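Local atomic coordinates of virulence protein vsdE (PDB entry 5LQ6), a protein that acts as a cysteine hydrolase, a Salmonella effector that suppresses host immune responses and contributes to bacterial virulence. Residues V132-Y140 / V171-V181; F116-N127 / G207-D215. The protein carries 4 engineered substitutions. One frame throughout, in Å; residues are numbered along the deposited sequence. Where two conformers were deposited one is given.

Contact 1: V132-Y140 / V171-V181. Engineered in segment 171-181: S173 (natural residue Cys).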
loop_
_atom_site.group_PDB
_atom_site.type_symbol
_atom_site.label_atom_id
_atom_site.label_comp_id
_atom_site.label_asym_id
_atom_site.label_seq_id
_atom_site.Cartn_x
_atom_site.Cartn_y
_atom_site.Cartn_z
ATOM N N VAL A 132 3.337 2.726 -14.251
ATOM C CA VAL A 132 3.538 2.826 -12.807
ATOM C C VAL A 132 4.993 2.538 -12.447
ATOM O O VAL A 132 5.614 3.314 -11.690
ATOM C CB VAL A 132 2.609 1.883 -12.065
ATOM C CG1 VAL A 132 2.984 1.818 -10.579
ATOM C CG2 VAL A 132 1.141 2.298 -12.203
ATOM N N GLU A 133 5.543 1.449 -12.972
ATOM C CA GLU A 133 6.949 1.124 -12.668
ATOM C C GLU A 133 7.890 2.249 -13.092
ATOM O O GLU A 133 8.764 2.646 -12.357
ATOM C CB GLU A 133 7.336 -0.202 -13.346
ATOM C CG GLU A 133 8.763 -0.621 -13.118
ATOM C CD GLU A 133 9.199 -1.780 -13.999
ATOM O OE1 GLU A 133 8.958 -1.732 -15.223
ATOM O OE2 GLU A 133 9.755 -2.752 -13.460
ATOM N N LYS A 134 7.697 2.756 -14.294
ATOM C CA LYS A 134 8.568 3.817 -14.814
ATOM C C LYS A 134 8.466 5.068 -13.969
ATOM O O LYS A 134 9.488 5.713 -13.630
ATOM C CB LYS A 134 8.141 4.144 -16.268
ATOM C CG LYS A 134 8.955 5.269 -16.884
ATOM C CD LYS A 134 8.464 5.593 -18.281
ATOM C CE LYS A 134 8.768 7.047 -18.640
ATOM N NZ LYS A 134 8.601 7.329 -20.101
ATOM N N GLU A 135 7.263 5.446 -13.553
ATOM C CA GLU A 135 7.067 6.644 -12.758
ATOM C C GLU A 135 7.756 6.512 -11.404
ATOM O O GLU A 135 8.352 7.447 -10.903
ATOM C CB GLU A 135 5.580 6.926 -12.559
ATOM C CG GLU A 135 5.191 8.037 -11.604
ATOM C CD GLU A 135 5.635 9.415 -12.076
ATOM O OE1 GLU A 135 5.959 9.576 -13.286
ATOM O OE2 GLU A 135 5.645 10.349 -11.220
ATOM N N ILE A 136 7.635 5.319 -10.804
ATOM C CA ILE A 136 8.250 5.076 -9.522
ATOM C C ILE A 136 9.770 5.129 -9.675
ATOM O O ILE A 136 10.446 5.740 -8.809
ATOM C CB ILE A 136 7.790 3.728 -8.948
ATOM C CG1 ILE A 136 6.369 3.919 -8.430
ATOM C CG2 ILE A 136 8.739 3.293 -7.833
ATOM C CD1 ILE A 136 5.687 2.630 -8.046
ATOM N N LEU A 137 10.303 4.481 -10.718
ATOM C CA LEU A 137 11.777 4.573 -10.926
ATOM C C LEU A 137 12.232 5.980 -11.141
ATOM O O LEU A 137 13.322 6.363 -10.695
ATOM C CB LEU A 137 12.227 3.652 -12.015
ATOM C CG LEU A 137 12.147 2.166 -11.703
ATOM C CD1 LEU A 137 12.311 1.332 -12.981
ATOM C CD2 LEU A 137 13.102 1.766 -10.570
ATOM N N ASN A 138 11.420 6.779 -11.799
ATOM C CA ASN A 138 11.779 8.195 -11.980
ATOM C C ASN A 138 11.764 8.974 -10.683
ATOM O O ASN A 138 12.692 9.783 -10.400
ATOM C CB ASN A 138 10.889 8.842 -13.015
ATOM C CG ASN A 138 11.370 10.243 -13.412
ATOM O OD1 ASN A 138 12.492 10.414 -13.879
ATOM N ND2 ASN A 138 10.552 11.230 -13.163
ATOM N N ARG A 139 10.733 8.796 -9.882
ATOM C CA ARG A 139 10.687 9.431 -8.594
ATOM C C ARG A 139 11.888 9.010 -7.718
ATOM O O ARG A 139 12.484 9.847 -6.984
ATOM C CB ARG A 139 9.383 9.178 -7.844
ATOM C CG ARG A 139 8.160 9.808 -8.463
ATOM C CD ARG A 139 6.972 9.620 -7.544
ATOM N NE ARG A 139 5.686 9.809 -8.219
ATOM C CZ ARG A 139 4.524 9.982 -7.585
ATOM N NH1 ARG A 139 4.455 10.048 -6.252
ATOM N NH2 ARG A 139 3.425 10.134 -8.293
ATOM N N TYR A 140 12.287 7.750 -7.795
ATOM C CA TYR A 140 13.431 7.314 -7.039
ATOM C C TYR A 140 14.716 7.954 -7.580
ATOM O O TYR A 140 15.570 8.347 -6.788
ATOM C CB TYR A 140 13.562 5.781 -7.094
ATOM C CG TYR A 140 14.675 5.217 -6.259
ATOM C CD1 TYR A 140 14.557 5.033 -4.907
ATOM C CD2 TYR A 140 15.897 4.926 -6.870
ATOM C CE1 TYR A 140 15.608 4.556 -4.146
ATOM C CE2 TYR A 140 16.907 4.422 -6.124
ATOM C CZ TYR A 140 16.787 4.273 -4.782
ATOM O OH TYR A 140 17.820 3.749 -4.035
ATOM N N VAL A 171 11.016 0.302 -4.069
ATOM C CA VAL A 171 12.291 0.214 -4.829
ATOM C C VAL A 171 13.340 -0.448 -3.966
ATOM O O VAL A 171 13.598 -0.030 -2.812
ATOM C CB VAL A 171 12.754 1.617 -5.272
ATOM C CG1 VAL A 171 14.092 1.533 -5.988
ATOM C CG2 VAL A 171 11.718 2.308 -6.125
ATOM N N ILE A 172 13.903 -1.512 -4.504
ATOM C CA ILE A 172 14.939 -2.309 -3.841
ATOM C C ILE A 172 16.268 -2.013 -4.506
ATOM O O ILE A 172 16.372 -2.110 -5.717
ATOM C CB ILE A 172 14.656 -3.821 -3.906
ATOM C CG1 ILE A 172 13.284 -4.129 -3.291
ATOM C CG2 ILE A 172 15.790 -4.599 -3.214
ATOM C CD1 ILE A 172 12.930 -5.604 -3.265
ATOM N N SER A 173 17.256 -1.680 -3.666
ATOM C CA SER A 173 18.623 -1.425 -4.127
ATOM C C SER A 173 19.575 -2.454 -3.540
ATOM O O SER A 173 19.916 -2.377 -2.351
ATOM C CB SER A 173 19.012 0.002 -3.730
ATOM O OG SER A 173 18.228 0.915 -4.450
ATOM N N GLU A 174 19.955 -3.426 -4.354
ATOM C CA GLU A 174 20.874 -4.512 -4.001
ATOM C C GLU A 174 22.262 -4.120 -4.462
ATOM O O GLU A 174 22.442 -3.374 -5.389
ATOM C CB GLU A 174 20.429 -5.842 -4.659
ATOM C CG GLU A 174 19.151 -6.423 -4.021
ATOM C CD GLU A 174 18.500 -7.586 -4.794
ATOM O OE1 GLU A 174 19.057 -8.064 -5.819
ATOM O OE2 GLU A 174 17.403 -8.093 -4.348
ATOM N N TYR A 175 23.254 -4.686 -3.784
ATOM C CA TYR A 175 24.638 -4.297 -4.083
ATOM C C TYR A 175 24.998 -4.472 -5.534
ATOM O O TYR A 175 24.833 -5.549 -6.119
ATOM C CB TYR A 175 25.597 -5.127 -3.203
ATOM C CG TYR A 175 27.046 -4.671 -3.383
ATOM C CD1 TYR A 175 27.496 -3.528 -2.770
ATOM C CD2 TYR A 175 27.914 -5.344 -4.252
ATOM C CE1 TYR A 175 28.790 -3.047 -3.001
ATOM C CE2 TYR A 175 29.205 -4.883 -4.480
ATOM C CZ TYR A 175 29.637 -3.740 -3.823
ATOM O OH TYR A 175 30.910 -3.218 -4.036
ATOM N N ASP A 176 25.549 -3.402 -6.125
ATOM C CA ASP A 176 26.016 -3.357 -7.470
ATOM C C ASP A 176 24.951 -3.684 -8.512
ATOM O O ASP A 176 25.261 -3.961 -9.684
ATOM C CB ASP A 176 27.204 -4.306 -7.657
ATOM C CG ASP A 176 28.015 -3.996 -8.893
ATOM O OD1 ASP A 176 28.425 -2.839 -9.052
ATOM O OD2 ASP A 176 28.254 -4.913 -9.720
ATOM N N LYS A 177 23.681 -3.489 -8.142
ATOM C CA LYS A 177 22.566 -3.756 -9.072
ATOM C C LYS A 177 21.749 -2.489 -9.253
ATOM O O LYS A 177 21.540 -1.711 -8.276
ATOM C CB LYS A 177 21.669 -4.864 -8.551
ATOM C CG LYS A 177 22.289 -6.239 -8.700
ATOM C CD LYS A 177 21.166 -7.271 -8.901
ATOM C CE LYS A 177 21.555 -8.583 -8.301
ATOM N NZ LYS A 177 21.379 -8.451 -6.814
ATOM N N LYS A 178 21.206 -2.300 -10.445
ATOM C CA LYS A 178 20.295 -1.208 -10.674
ATOM C C LYS A 178 19.085 -1.366 -9.743
ATOM O O LYS A 178 18.588 -2.453 -9.529
ATOM C CB LYS A 178 19.829 -1.195 -12.113
ATOM C CG LYS A 178 20.841 -0.692 -13.111
ATOM C CD LYS A 178 20.271 -0.758 -14.529
ATOM C CE LYS A 178 21.318 -0.445 -15.593
ATOM N NZ LYS A 178 21.522 1.020 -15.666
ATOM N N PRO A 179 18.608 -0.244 -9.167
ATOM C CA PRO A 179 17.367 -0.304 -8.355
ATOM C C PRO A 179 16.229 -0.865 -9.196
ATOM O O PRO A 179 16.139 -0.591 -10.417
ATOM C CB PRO A 179 17.129 1.157 -7.998
ATOM C CG PRO A 179 18.532 1.763 -7.929
ATOM C CD PRO A 179 19.280 1.068 -9.045
ATOM N N TYR A 180 15.363 -1.652 -8.562
ATOM C CA TYR A 180 14.226 -2.199 -9.248
ATOM C C TYR A 180 12.994 -2.048 -8.397
ATOM O O TYR A 180 13.065 -1.961 -7.167
ATOM C CB TYR A 180 14.444 -3.674 -9.651
ATOM C CG TYR A 180 14.598 -4.634 -8.528
ATOM C CD1 TYR A 180 13.491 -5.254 -7.949
ATOM C CD2 TYR A 180 15.830 -4.992 -8.031
ATOM C CE1 TYR A 180 13.603 -6.138 -6.918
ATOM C CE2 TYR A 180 15.960 -5.876 -6.981
ATOM C CZ TYR A 180 14.862 -6.504 -6.440
ATOM O OH TYR A 180 14.986 -7.422 -5.430
ATOM N N VAL A 181 11.834 -2.033 -9.069
ATOM C CA VAL A 181 10.555 -1.972 -8.348
ATOM C C VAL A 181 10.088 -3.382 -7.986
ATOM O O VAL A 181 9.980 -4.237 -8.846
ATOM C CB VAL A 181 9.474 -1.309 -9.209
ATOM C CG1 VAL A 181 8.133 -1.249 -8.495
ATOM C CG2 VAL A 181 9.911 0.080 -9.577
HETATM O O HOH W 1 12.010 -2.437 -11.933
HETATM O O HOH W 2 8.684 -4.673 -11.348
#

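Contact 2: F116-N127 / G207-D215. Engineered in segment 116-127: S125 (natural residue Cys).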
loop_
_atom_site.group_PDB
_atom_site.type_symbol
_atom_site.label_atom_id
_atom_site.label_comp_id
_atom_site.label_asym_id
_atom_site.label_seq_id
_atom_site.Cartn_x
_atom_site.Cartn_y
_atom_site.Cartn_z
ATOM N N PHE A 116 -2.578 7.898 8.663
ATOM C CA PHE A 116 -1.562 8.927 8.410
ATOM C C PHE A 116 -1.916 10.308 8.907
ATOM O O PHE A 116 -1.012 11.136 9.073
ATOM C CB PHE A 116 -1.197 8.998 6.911
ATOM C CG PHE A 116 -0.786 7.649 6.354
ATOM C CD1 PHE A 116 0.442 7.120 6.680
ATOM C CD2 PHE A 116 -1.680 6.929 5.540
ATOM C CE1 PHE A 116 0.793 5.831 6.180
ATOM C CE2 PHE A 116 -1.321 5.663 5.089
ATOM C CZ PHE A 116 -0.116 5.159 5.426
ATOM N N GLY A 117 -3.196 10.538 9.203
ATOM C CA GLY A 117 -3.644 11.838 9.666
ATOM C C GLY A 117 -4.036 12.807 8.588
ATOM O O GLY A 117 -4.367 13.997 8.893
ATOM N N HIS A 118 -4.017 12.367 7.333
ATOM C CA HIS A 118 -4.459 13.140 6.176
ATOM C C HIS A 118 -4.503 12.221 4.994
ATOM O O HIS A 118 -3.875 11.147 5.015
ATOM C CB HIS A 118 -3.494 14.328 5.913
ATOM C CG HIS A 118 -2.076 13.929 5.719
ATOM N ND1 HIS A 118 -1.133 13.991 6.725
ATOM C CD2 HIS A 118 -1.422 13.483 4.625
ATOM C CE1 HIS A 118 0.027 13.552 6.261
ATOM N NE2 HIS A 118 -0.116 13.271 4.984
ATOM N N GLU A 119 -5.258 12.619 3.970
ATOM C CA GLU A 119 -5.245 11.911 2.682
ATOM C C GLU A 119 -3.882 12.047 2.053
ATOM O O GLU A 119 -3.284 13.104 2.117
ATOM C CB GLU A 119 -6.281 12.471 1.710
ATOM C CG GLU A 119 -7.675 12.518 2.260
ATOM C CD GLU A 119 -8.706 12.843 1.189
ATOM O OE1 GLU A 119 -8.552 12.364 0.028
ATOM O OE2 GLU A 119 -9.687 13.538 1.533
ATOM N N LEU A 120 -3.353 10.967 1.489
ATOM C CA LEU A 120 -2.041 11.028 0.844
ATOM C C LEU A 120 -2.214 11.609 -0.571
ATOM O O LEU A 120 -3.184 11.345 -1.228
ATOM C CB LEU A 120 -1.413 9.631 0.768
ATOM C CG LEU A 120 -1.276 8.870 2.074
ATOM C CD1 LEU A 120 -0.589 7.530 1.836
ATOM C CD2 LEU A 120 -0.533 9.733 3.111
ATOM N N ASN A 121 -1.309 12.455 -0.979
ATOM C CA ASN A 121 -1.474 13.095 -2.303
ATOM C C ASN A 121 -1.179 12.033 -3.373
ATOM O O ASN A 121 -0.288 11.211 -3.214
ATOM C CB ASN A 121 -0.554 14.306 -2.500
ATOM C CG ASN A 121 0.906 13.973 -2.248
ATOM O OD1 ASN A 121 1.210 13.102 -1.445
ATOM N ND2 ASN A 121 1.808 14.664 -2.925
ATOM N N GLN A 122 -1.991 12.051 -4.393
ATOM C CA GLN A 122 -1.926 11.065 -5.449
ATOM C C GLN A 122 -1.194 11.631 -6.655
ATOM O O GLN A 122 -1.023 12.836 -6.819
ATOM C CB GLN A 122 -3.325 10.671 -5.866
ATOM C CG GLN A 122 -4.137 10.013 -4.797
ATOM C CD GLN A 122 -5.124 9.034 -5.375
ATOM O OE1 GLN A 122 -6.007 9.432 -6.127
ATOM N NE2 GLN A 122 -4.946 7.731 -5.073
ATOM N N SER A 123 -0.774 10.723 -7.504
ATOM C CA SER A 123 -0.344 11.011 -8.855
ATOM C C SER A 123 -1.535 11.287 -9.699
ATOM O O SER A 123 -2.653 10.977 -9.347
ATOM C CB SER A 123 0.390 9.799 -9.439
ATOM O OG SER A 123 -0.517 8.737 -9.664
ATOM N N TYR A 124 -1.255 11.767 -10.918
ATOM C CA TYR A 124 -2.225 11.728 -12.002
ATOM C C TYR A 124 -2.475 10.254 -12.374
ATOM O O TYR A 124 -1.683 9.378 -12.012
ATOM C CB TYR A 124 -1.682 12.448 -13.230
ATOM C CG TYR A 124 -1.449 13.915 -13.074
ATOM C CD1 TYR A 124 -2.471 14.756 -12.611
ATOM C CD2 TYR A 124 -0.234 14.483 -13.458
ATOM C CE1 TYR A 124 -2.276 16.132 -12.511
ATOM C CE2 TYR A 124 -0.018 15.851 -13.352
ATOM C CZ TYR A 124 -1.048 16.674 -12.886
ATOM O OH TYR A 124 -0.816 18.037 -12.794
ATOM N N SER A 125 -3.556 9.992 -13.092
ATOM C CA SER A 125 -3.884 8.660 -13.535
ATOM C C SER A 125 -2.803 8.159 -14.506
ATOM O O SER A 125 -2.333 8.912 -15.381
ATOM C CB SER A 125 -5.264 8.656 -14.190
ATOM O OG SER A 125 -5.604 7.370 -14.646
ATOM N N LEU A 126 -2.381 6.920 -14.324
ATOM C CA LEU A 126 -1.439 6.248 -15.184
ATOM C C LEU A 126 -2.156 5.097 -15.903
ATOM O O LEU A 126 -3.113 4.491 -15.380
ATOM C CB LEU A 126 -0.282 5.684 -14.364
ATOM C CG LEU A 126 0.531 6.779 -13.685
ATOM C CD1 LEU A 126 1.451 6.241 -12.601
ATOM C CD2 LEU A 126 1.394 7.570 -14.658
ATOM N N ASN A 127 -1.735 4.745 -17.125
ATOM C CA ASN A 127 -2.520 3.864 -17.922
ATOM C C ASN A 127 -2.098 2.410 -17.935
ATOM O O ASN A 127 -2.738 1.574 -18.585
ATOM C CB ASN A 127 -2.469 4.335 -19.377
ATOM C CG ASN A 127 -3.151 5.646 -19.581
ATOM O OD1 ASN A 127 -4.208 5.875 -19.011
ATOM N ND2 ASN A 127 -2.579 6.503 -20.414
ATOM N N GLY A 207 -8.495 0.291 -17.572
ATOM C CA GLY A 207 -8.061 0.702 -16.256
ATOM C C GLY A 207 -7.008 1.769 -16.064
ATOM O O GLY A 207 -5.985 1.832 -16.778
ATOM N N GLU A 208 -7.286 2.574 -15.042
ATOM C CA GLU A 208 -6.387 3.546 -14.522
ATOM C C GLU A 208 -5.605 2.972 -13.282
ATOM O O GLU A 208 -5.994 2.007 -12.599
ATOM C CB GLU A 208 -7.168 4.763 -14.050
ATOM C CG GLU A 208 -8.294 5.290 -14.924
ATOM C CD GLU A 208 -9.354 5.982 -14.077
ATOM O OE1 GLU A 208 -8.987 6.886 -13.300
ATOM O OE2 GLU A 208 -10.547 5.614 -14.169
ATOM N N PHE A 209 -4.468 3.586 -13.032
ATOM C CA PHE A 209 -3.664 3.352 -11.868
ATOM C C PHE A 209 -3.316 4.700 -11.242
ATOM O O PHE A 209 -3.103 5.690 -11.931
ATOM C CB PHE A 209 -2.368 2.665 -12.273
ATOM C CG PHE A 209 -2.553 1.296 -12.875
ATOM C CD1 PHE A 209 -2.933 1.183 -14.182
ATOM C CD2 PHE A 209 -2.380 0.150 -12.108
ATOM C CE1 PHE A 209 -3.122 -0.049 -14.779
ATOM C CE2 PHE A 209 -2.553 -1.116 -12.724
ATOM C CZ PHE A 209 -2.953 -1.179 -14.041
ATOM N N TYR A 210 -3.156 4.711 -9.922
ATOM C CA TYR A 210 -2.718 5.892 -9.191
ATOM C C TYR A 210 -1.701 5.482 -8.174
ATOM O O TYR A 210 -1.773 4.391 -7.674
ATOM C CB TYR A 210 -3.873 6.551 -8.437
ATOM C CG TYR A 210 -4.976 7.041 -9.313
ATOM C CD1 TYR A 210 -5.951 6.189 -9.767
ATOM C CD2 TYR A 210 -4.980 8.332 -9.732
ATOM C CE1 TYR A 210 -6.971 6.622 -10.614
ATOM C CE2 TYR A 210 -6.010 8.796 -10.568
ATOM C CZ TYR A 210 -6.967 7.927 -11.008
ATOM O OH TYR A 210 -7.970 8.401 -11.843
ATOM N N VAL A 211 -0.723 6.351 -7.922
ATOM C CA VAL A 211 0.329 6.119 -6.957
ATOM C C VAL A 211 0.222 7.170 -5.875
ATOM O O VAL A 211 0.011 8.335 -6.183
ATOM C CB VAL A 211 1.697 6.228 -7.660
ATOM C CG1 VAL A 211 2.850 5.859 -6.735
ATOM C CG2 VAL A 211 1.718 5.339 -8.918
ATOM N N ARG A 212 0.322 6.787 -4.608
ATOM C CA ARG A 212 0.352 7.755 -3.520
ATOM C C ARG A 212 1.395 7.321 -2.486
ATOM O O ARG A 212 1.806 6.162 -2.451
ATOM C CB ARG A 212 -1.009 7.970 -2.884
ATOM C CG ARG A 212 -1.558 6.830 -2.065
ATOM C CD ARG A 212 -3.055 7.103 -1.753
ATOM N NE ARG A 212 -3.544 6.395 -0.558
ATOM C CZ ARG A 212 -3.954 5.125 -0.526
ATOM N NH1 ARG A 212 -4.003 4.379 -1.601
ATOM N NH2 ARG A 212 -4.376 4.611 0.622
ATOM N N ALA A 213 1.801 8.247 -1.646
ATOM C CA ALA A 213 2.811 7.982 -0.644
ATOM C C ALA A 213 2.773 8.976 0.486
ATOM O O ALA A 213 2.429 10.159 0.256
ATOM C CB ALA A 213 4.165 7.949 -1.255
ATOM N N TYR A 214 3.121 8.510 1.655
ATOM C CA TYR A 214 3.185 9.333 2.855
ATOM C C TYR A 214 4.482 10.082 2.867
ATOM O O TYR A 214 5.515 9.489 2.680
ATOM C CB TYR A 214 3.103 8.419 4.106
ATOM C CG TYR A 214 3.220 9.116 5.434
ATOM C CD1 TYR A 214 2.359 10.148 5.781
ATOM C CD2 TYR A 214 4.176 8.716 6.351
ATOM C CE1 TYR A 214 2.451 10.769 7.025
ATOM C CE2 TYR A 214 4.280 9.335 7.589
ATOM C CZ TYR A 214 3.425 10.368 7.905
ATOM O OH TYR A 214 3.576 10.988 9.145
ATOM N N ASP A 215 4.378 11.383 3.129
ATOM C CA ASP A 215 5.496 12.285 3.296
ATOM C C ASP A 215 5.269 13.076 4.601
ATOM O O ASP A 215 5.953 12.794 5.577
ATOM C CB ASP A 215 5.551 13.223 2.098
ATOM C CG ASP A 215 6.730 14.164 2.148
ATOM O OD1 ASP A 215 7.405 14.242 3.204
ATOM O OD2 ASP A 215 6.982 14.832 1.120
HETATM O O HOH W 3 2.118 12.856 3.543
HETATM O O HOH W 4 1.150 12.388 1.021
#

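Contact 1: V132-Y140 / V171-V181
The carboxylate oxygen E133 OE2 is gripped by two waters, each of which also bonds the backbone of V181. Water 1 donates to E133 OE2 at 2.7 Å and takes the N-H of V181, while water 2 donates both to E133 OE2 and to V181 O, so one glutamate oxygen serves both polar groups of a single strand residue. The setting is a helix laid against an antiparallel sheet, in a protein grouped with the papain-like clan CA peptidases: helix 129-143 packs on the hairpin of strands 163-172 and 180-184, whose I172-Y180 pair is joined by two backbone bonds and whose loop contains a type II turn from E174 to K177.

Closer to the helix backbone, E133 CG touches V181 CG2 at 3.8 Å. The same methyl receives CG and CD2 of L137 from the next turn of the helix and I136 CG2, making it the common point of three helix side chains. I136 CG2 also meets V171 CG2 at 3.6 Å, the two side chains running past each other in opposite directions, and I136 reaches on to F148 and I150 of strand 147-157.

At the far end Y140 extends along the hairpin, its CG anti to the backbone N (chi1 -176°), which lays the ring over V171. V171 CG1 stands 3.6 Å from the centroid of the Y140 ring and only 8° from its normal, a CH-pi contact over one face. On the other side of the hairpin, helix 55-65 covers I172 and Y180. In one of two conformers, OG of the engineered S173 (natural Cys) donates to Y140 OH, a doubtful bond; P179, likewise in one of two conformers, brings CG to 3.6 Å from Y140 CE2, the side chains crossing at about a right angle.

Contact 2: F116-N127 / G207-D215
Edge strand 209-212 of the four-stranded antiparallel sheet illustrates how an irregular connection can finish a sheet border: the segment 116-127, itself without regular structure, runs antiparallel to it. L126 and F209 form a hydrogen-bonded pair, L126 N reaching F209 O at 2.8 Å and F209 N returning to L126 O, both in the carbonyl plane. Next along, S123 N binds V211 O, but the reciprocal acceptor is a side chain: V211 N points almost straight (170°) at S123 OG, 3.0 Å away. Chi1 of 69° tucks S123 OG between its own N and carbonyl carbon, and from there it donates to Y124 O at 2.7 Å. The hydroxyl thus accepts the V211 N-H in place of a backbone carbonyl, while S123 O faces the edge of the Y210 ring.

Where the start of 116-127 meets the end of 207-215, F116, H118 and Y214 form an aromatic cluster. F116 CD1 lies 3.6 Å above the Y214 ring, toward its rim, with the ring planes at 32°, whereas H118 CE1 meets the Y214 edge. Water 3 joins H118 NE2 to D215 N, and water 4 donates to both N121 OD1 and A213 O.

Between these zones L120 CB packs on R212 CD at 3.9 Å, alongside the extended aliphatic part of the arginine. The guanidinium goes on to salt bridges with D112 of helix 108-116 and D166 of strand 163-172. Two carboxylates would probably offset the charge of this buried arginine, coupling the edge strand electrostatically to a helix and an inner strand.

From the N terminus, the chain leaves helix 108-116 through 116-127, the first half of contact 2, and enters helix 129-143, which supplies the first half of contact 1. Strands 147-157 and 163-172 follow, and contact 1 closes its loop across 30 residues when the hairpin 171-181 returns to the helix. Contact 2 closes last, at 207-215, after 79 residues; contact 1 lies wholly within that larger loop. Contact 1 lies over strands 180-184 and 163-172, contact 2 along strand 209-212 at the opposite border of the same sheet. Helix 129-143 connects them: V132 packs on L126 and F209, and R139 on S123.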